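Local coordinates for protein fructosamine deglycase FrlB (Bacillus subtilis, PDB 3EUA) that converts a range of fructosamine 6-phosphates into glucose 6-phosphate and a free amino acid, working as an octamer of SIS-domain subunits, at residues A131-T136 against D166-V171; A123-G128 against N135-V140. All coordinates share one frame; numbering follows the deposited sequence.

In the fold
Both contacts involve the connection between edge strand 121-124 of the first SIS domain and helix 137-153. In contact 2 the chain leaving that strand (123-128) packs on the start of the helix (135-140); in contact 1 the end of the loop before the helix (131-136), which includes a 3-10 turn at 133-135, packs on the long helix 158-190. Their centres lie about 10 Å apart, on the same side of the centre of the chain. They share Asn135 and Thr136, and they touch where Ala131 CB packs 3.8 Å from Asp126 C. Contact 2 holds two waters, one between Gln124 O and Asn135 O, the other between Tyr125 OH and Asn137 ND2.

Contact 1 (A131-T136 against D166-V171); sequences ALAINT and DQLQAV
Leu132 opens the contact with CD2 3.9 Å from Gln169 CG; the two side chains cross at about a right angle. Its CA also lies beside the Gln169 amide oxygen. Next comes the single hydrogen bond between the segments: Ala133 N donates to Gln169 OE1 over 2.7 Å, short but bent, with 137° at the hydrogen and the donor slightly tilted out of the amide plane. Gln169 reaches it with CG anti to its backbone N (chi1 -172°) and a bend at chi2, which turns the amide back toward the 3-10 turn, while NE2 bonds to Glu173 one helical turn further on. Bonds at both ends of the amide restrict its rotation. A leucine in place of Gln169 would probably leave Ala133 N without this acceptor and Glu173 without its amide donor. The methyl of Ala133 points at the helix and meets Leu168 CB at 4.0 Å. Ala133 O takes two donors from Thr136: its backbone N and its OG1, the latter 2.7 Å from Ala133 O, in the carbonyl plane on a lone pair. Ile134 then extends CD1 to within 4.0 Å of Asp166 N, near the Asp166 CB; the carboxylate of Asp166 forms a salt bridge with Lys8. The 3-10 turn thus lies against one flank of helix 158-190, with Leu165 and Tyr172 of that helix adding to the packing, while Leu168 reaches on to Leu294, Leu297 and Val298 of helix 288-313.

Contact 2 (A123-G128 against N135-V140); sequences AQYDWG and NTNYGV
Asp126 N donates to Asn135 O in the one direct hydrogen bond between the segments, 2.7 Å long and nearly straight at 169°. A weaker backbone contact runs beside it: Thr136 CA points its hydrogen at Asp126 O, 3.5 Å away. Water 1 bridges the two backbones, donating to Gln124 O and, weakly, to Asn135 O.

The aromatic contact is a CH-pi interaction. Asn137 CB sits 3.4 Å from the centroid of the Tyr125 ring, almost on the ring normal, so that all six ring carbons lie about equally far from it, while Asn137 CA approaches Tyr125 CG. Tyr125 CG lies between the backbone N and the carbonyl carbon (chi1 61°), a torsion that lays the ring beside Asn137 with its face toward Asn137 CB. The two side chains run side by side in the same direction, ring and amide planes 43° apart, and their polar ends are bridged by water 2, which accepts from Asn137 ND2. Tyr125 OH is also hydrogen-bonded to His83.

The first SIS domain has a parallel five-stranded sheet, order 2-1-3-4-5, flanked by helices; 121-124 is an outermost strand within this chain, and loop 125-136 leads from it into helix 137-153. Thr136 is the N-cap: besides its bond to Ala133, OG1 accepts weakly from Gly139 N. Asn137 OD1 takes Tyr138 N at 2.8 Å, with the donor above the amide plane.

The apolar packing belongs to Val140. Its CG2 branch touches Tyr125 CB at 3.7 Å and comes close to Gln124 O, while CG1 meets Ala123 CB at 4.0 Å. Met107 of the adjoining strand 103-108 touches both Tyr125 and Val140.

Contact 1 (A131-T136 against D166-V171)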
loop_
_atom_site.group_PDB
_atom_site.type_symbol
_atom_site.label_atom_id
_atom_site.label_comp_id
_atom_site.label_asym_id
_atom_site.label_seq_id
_atom_site.Cartn_x
_atom_site.Cartn_y
_atom_site.Cartn_z
ATOM N N ALA A 131 -9.324 22.719 17.586
ATOM C CA ALA A 131 -10.101 21.540 17.187
ATOM C C ALA A 131 -9.974 20.393 18.191
ATOM O O ALA A 131 -8.843 20.049 18.591
ATOM C CB ALA A 131 -9.669 21.077 15.773
ATOM N N LEU A 132 -11.110 19.809 18.596
ATOM C CA LEU A 132 -11.105 18.671 19.524
ATOM C C LEU A 132 -11.062 17.393 18.667
ATOM O O LEU A 132 -11.611 17.352 17.565
ATOM C CB LEU A 132 -12.300 18.722 20.463
ATOM C CG LEU A 132 -12.417 20.034 21.221
ATOM C CD1 LEU A 132 -13.651 19.968 22.129
ATOM C CD2 LEU A 132 -11.164 20.376 22.011
ATOM N N ALA A 133 -10.415 16.350 19.189
ATOM C CA ALA A 133 -10.245 15.094 18.442
ATOM C C ALA A 133 -11.479 14.598 17.693
ATOM O O ALA A 133 -11.398 14.289 16.478
ATOM C CB ALA A 133 -9.704 13.947 19.361
ATOM N N ILE A 134 -12.603 14.544 18.391
ATOM C CA ILE A 134 -13.840 14.033 17.815
ATOM C C ILE A 134 -14.307 14.811 16.560
ATOM O O ILE A 134 -14.968 14.286 15.685
ATOM C CB ILE A 134 -14.908 14.043 18.871
ATOM C CG1 ILE A 134 -16.210 13.437 18.324
ATOM C CG2 ILE A 134 -15.114 15.504 19.445
ATOM C CD1 ILE A 134 -17.153 12.993 19.497
ATOM N N ASN A 135 -13.939 16.093 16.492
ATOM C CA ASN A 135 -14.328 16.964 15.379
ATOM C C ASN A 135 -13.291 17.134 14.269
ATOM O O ASN A 135 -13.497 17.886 13.289
ATOM C CB ASN A 135 -14.633 18.367 15.948
ATOM C CG ASN A 135 -15.741 18.332 17.009
ATOM O OD1 ASN A 135 -16.718 17.608 16.857
ATOM N ND2 ASN A 135 -15.559 19.071 18.093
ATOM N N THR A 136 -12.136 16.498 14.447
ATOM C CA THR A 136 -11.065 16.589 13.468
ATOM C C THR A 136 -11.364 15.661 12.291
ATOM O O THR A 136 -12.306 14.886 12.317
ATOM C CB THR A 136 -9.683 16.177 14.063
ATOM O OG1 THR A 136 -9.749 14.814 14.461
ATOM C CG2 THR A 136 -9.214 17.087 15.268
ATOM N N ASP A 166 -14.608 11.245 22.070
ATOM C CA ASP A 166 -14.869 12.374 22.976
ATOM C C ASP A 166 -13.806 12.426 24.082
ATOM O O ASP A 166 -13.298 13.515 24.416
ATOM C CB ASP A 166 -16.258 12.281 23.581
ATOM C CG ASP A 166 -16.697 13.593 24.263
ATOM O OD1 ASP A 166 -16.276 14.675 23.778
ATOM O OD2 ASP A 166 -17.495 13.527 25.229
ATOM N N GLN A 167 -13.441 11.257 24.609
ATOM C CA GLN A 167 -12.398 11.134 25.639
ATOM C C GLN A 167 -10.972 11.243 25.075
ATOM O O GLN A 167 -10.014 11.450 25.827
ATOM C CB GLN A 167 -12.513 9.783 26.312
ATOM C CG GLN A 167 -13.789 9.586 27.078
ATOM C CD GLN A 167 -13.851 10.392 28.365
ATOM O OE1 GLN A 167 -12.830 10.774 28.935
ATOM N NE2 GLN A 167 -15.061 10.604 28.859
ATOM N N LEU A 168 -10.814 11.148 23.754
ATOM C CA LEU A 168 -9.474 11.136 23.157
ATOM C C LEU A 168 -8.739 12.486 23.232
ATOM O O LEU A 168 -7.512 12.519 23.220
ATOM C CB LEU A 168 -9.537 10.666 21.696
ATOM C CG LEU A 168 -8.266 9.998 21.194
ATOM C CD1 LEU A 168 -8.057 8.674 21.990
ATOM C CD2 LEU A 168 -8.358 9.748 19.712
ATOM N N GLN A 169 -9.458 13.606 23.306
ATOM C CA GLN A 169 -8.751 14.879 23.389
ATOM C C GLN A 169 -7.920 14.920 24.669
ATOM O O GLN A 169 -6.811 15.402 24.641
ATOM C CB GLN A 169 -9.666 16.093 23.313
ATOM C CG GLN A 169 -8.913 17.438 23.199
ATOM C CD GLN A 169 -8.070 17.543 21.964
ATOM O OE1 GLN A 169 -8.430 17.005 20.902
ATOM N NE2 GLN A 169 -6.946 18.285 22.062
ATOM N N ALA A 170 -8.441 14.399 25.780
ATOM C CA ALA A 170 -7.689 14.390 27.028
ATOM C C ALA A 170 -6.442 13.508 26.872
ATOM O O ALA A 170 -5.380 13.817 27.430
ATOM C CB ALA A 170 -8.560 13.904 28.178
ATOM N N VAL A 171 -6.568 12.437 26.082
ATOM C CA VAL A 171 -5.437 11.532 25.804
ATOM C C VAL A 171 -4.349 12.309 25.046
ATOM O O VAL A 171 -3.162 12.196 25.378
ATOM C CB VAL A 171 -5.856 10.264 24.976
ATOM C CG1 VAL A 171 -4.680 9.292 24.844
ATOM C CG2 VAL A 171 -7.073 9.526 25.620
#

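Contact 2 (A123-G128 against N135-V140)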
loop_
_atom_site.group_PDB
_atom_site.type_symbol
_atom_site.label_atom_id
_atom_site.label_comp_id
_atom_site.label_asym_id
_atom_site.label_seq_id
_atom_site.Cartn_x
_atom_site.Cartn_y
_atom_site.Cartn_z
ATOM N N ALA A 123 -19.548 16.423 4.826
ATOM C CA ALA A 123 -19.333 16.471 6.255
ATOM C C ALA A 123 -18.079 17.297 6.497
ATOM O O ALA A 123 -17.012 16.963 6.031
ATOM C CB ALA A 123 -19.160 15.058 6.785
ATOM N N GLN A 124 -18.185 18.379 7.214
ATOM C CA GLN A 124 -17.006 19.154 7.426
ATOM C C GLN A 124 -16.334 18.672 8.680
ATOM O O GLN A 124 -16.921 17.948 9.491
ATOM C CB GLN A 124 -17.347 20.598 7.645
ATOM C CG GLN A 124 -18.175 21.272 6.604
ATOM C CD GLN A 124 -18.595 22.628 7.149
ATOM O OE1 GLN A 124 -17.782 23.342 7.751
ATOM N NE2 GLN A 124 -19.853 22.963 6.992
ATOM N N TYR A 125 -15.098 19.093 8.845
ATOM C CA TYR A 125 -14.359 18.782 10.054
ATOM C C TYR A 125 -13.661 20.038 10.505
ATOM O O TYR A 125 -13.503 20.977 9.713
ATOM C CB TYR A 125 -13.379 17.642 9.781
ATOM C CG TYR A 125 -12.290 17.848 8.724
ATOM C CD1 TYR A 125 -11.126 18.554 9.017
ATOM C CD2 TYR A 125 -12.385 17.244 7.477
ATOM C CE1 TYR A 125 -10.133 18.716 8.086
ATOM C CE2 TYR A 125 -11.373 17.387 6.520
ATOM C CZ TYR A 125 -10.251 18.107 6.824
ATOM O OH TYR A 125 -9.245 18.245 5.908
ATOM N N ASP A 126 -13.286 20.073 11.774
ATOM C CA ASP A 126 -12.609 21.232 12.309
ATOM C C ASP A 126 -11.107 20.985 12.272
ATOM O O ASP A 126 -10.638 19.845 12.264
ATOM C CB ASP A 126 -13.188 21.633 13.641
ATOM C CG ASP A 126 -14.543 22.304 13.468
ATOM O OD1 ASP A 126 -14.900 22.659 12.312
ATOM O OD2 ASP A 126 -15.226 22.551 14.459
ATOM N N TRP A 127 -10.370 22.090 12.237
ATOM C CA TRP A 127 -8.943 22.059 12.111
ATOM C C TRP A 127 -8.319 23.222 12.884
ATOM O O TRP A 127 -8.941 24.253 13.100
ATOM C CB TRP A 127 -8.567 22.062 10.607
ATOM C CG TRP A 127 -7.139 22.362 10.253
ATOM C CD1 TRP A 127 -6.554 23.600 10.224
ATOM C CD2 TRP A 127 -6.143 21.445 9.798
ATOM N NE1 TRP A 127 -5.253 23.505 9.843
ATOM C CE2 TRP A 127 -4.973 22.195 9.556
ATOM C CE3 TRP A 127 -6.120 20.061 9.576
ATOM C CZ2 TRP A 127 -3.790 21.611 9.099
ATOM C CZ3 TRP A 127 -4.942 19.473 9.123
ATOM C CH2 TRP A 127 -3.794 20.248 8.900
ATOM N N GLY A 128 -7.103 23.002 13.349
ATOM C CA GLY A 128 -6.370 24.015 14.075
ATOM C C GLY A 128 -6.209 23.700 15.535
ATOM O O GLY A 128 -6.693 22.673 16.014
ATOM N N ASN A 135 -13.939 16.093 16.492
ATOM C CA ASN A 135 -14.328 16.964 15.379
ATOM C C ASN A 135 -13.291 17.134 14.269
ATOM O O ASN A 135 -13.497 17.886 13.289
ATOM C CB ASN A 135 -14.633 18.367 15.948
ATOM C CG ASN A 135 -15.741 18.332 17.009
ATOM O OD1 ASN A 135 -16.718 17.608 16.857
ATOM N ND2 ASN A 135 -15.559 19.071 18.093
ATOM N N THR A 136 -12.136 16.498 14.447
ATOM C CA THR A 136 -11.065 16.589 13.468
ATOM C C THR A 136 -11.364 15.661 12.291
ATOM O O THR A 136 -12.306 14.886 12.317
ATOM C CB THR A 136 -9.683 16.177 14.063
ATOM O OG1 THR A 136 -9.749 14.814 14.461
ATOM C CG2 THR A 136 -9.214 17.087 15.268
ATOM N N ASN A 137 -10.545 15.747 11.252
ATOM C CA ASN A 137 -10.709 14.888 10.071
ATOM C C ASN A 137 -10.764 13.395 10.484
ATOM O O ASN A 137 -11.669 12.650 10.096
ATOM C CB ASN A 137 -9.670 15.183 8.978
ATOM C CG ASN A 137 -8.210 15.069 9.451
ATOM O OD1 ASN A 137 -7.932 14.814 10.619
ATOM N ND2 ASN A 137 -7.263 15.235 8.504
ATOM N N TYR A 138 -9.840 12.958 11.326
ATOM C CA TYR A 138 -9.905 11.572 11.802
ATOM C C TYR A 138 -11.196 11.278 12.594
ATOM O O TYR A 138 -11.764 10.147 12.509
ATOM C CB TYR A 138 -8.728 11.264 12.688
ATOM C CG TYR A 138 -7.411 10.913 12.001
ATOM C CD1 TYR A 138 -7.187 9.625 11.542
ATOM C CD2 TYR A 138 -6.369 11.829 11.929
ATOM C CE1 TYR A 138 -5.994 9.254 10.961
ATOM C CE2 TYR A 138 -5.127 11.464 11.344
ATOM C CZ TYR A 138 -4.961 10.176 10.853
ATOM O OH TYR A 138 -3.770 9.796 10.280
ATOM N N GLY A 139 -11.653 12.267 13.374
ATOM C CA GLY A 139 -12.871 12.111 14.192
ATOM C C GLY A 139 -14.098 11.929 13.360
ATOM O O GLY A 139 -14.854 10.984 13.558
ATOM N N VAL A 140 -14.283 12.840 12.410
ATOM C CA VAL A 140 -15.450 12.834 11.522
ATOM C C VAL A 140 -15.461 11.581 10.670
ATOM O O VAL A 140 -16.501 11.012 10.436
ATOM C CB VAL A 140 -15.483 14.133 10.639
ATOM C CG1 VAL A 140 -16.441 14.010 9.462
ATOM C CG2 VAL A 140 -15.818 15.388 11.509
HETATM O O HOH W 1 -16.880 18.404 12.710
HETATM O O HOH W 2 -7.595 15.979 5.571
#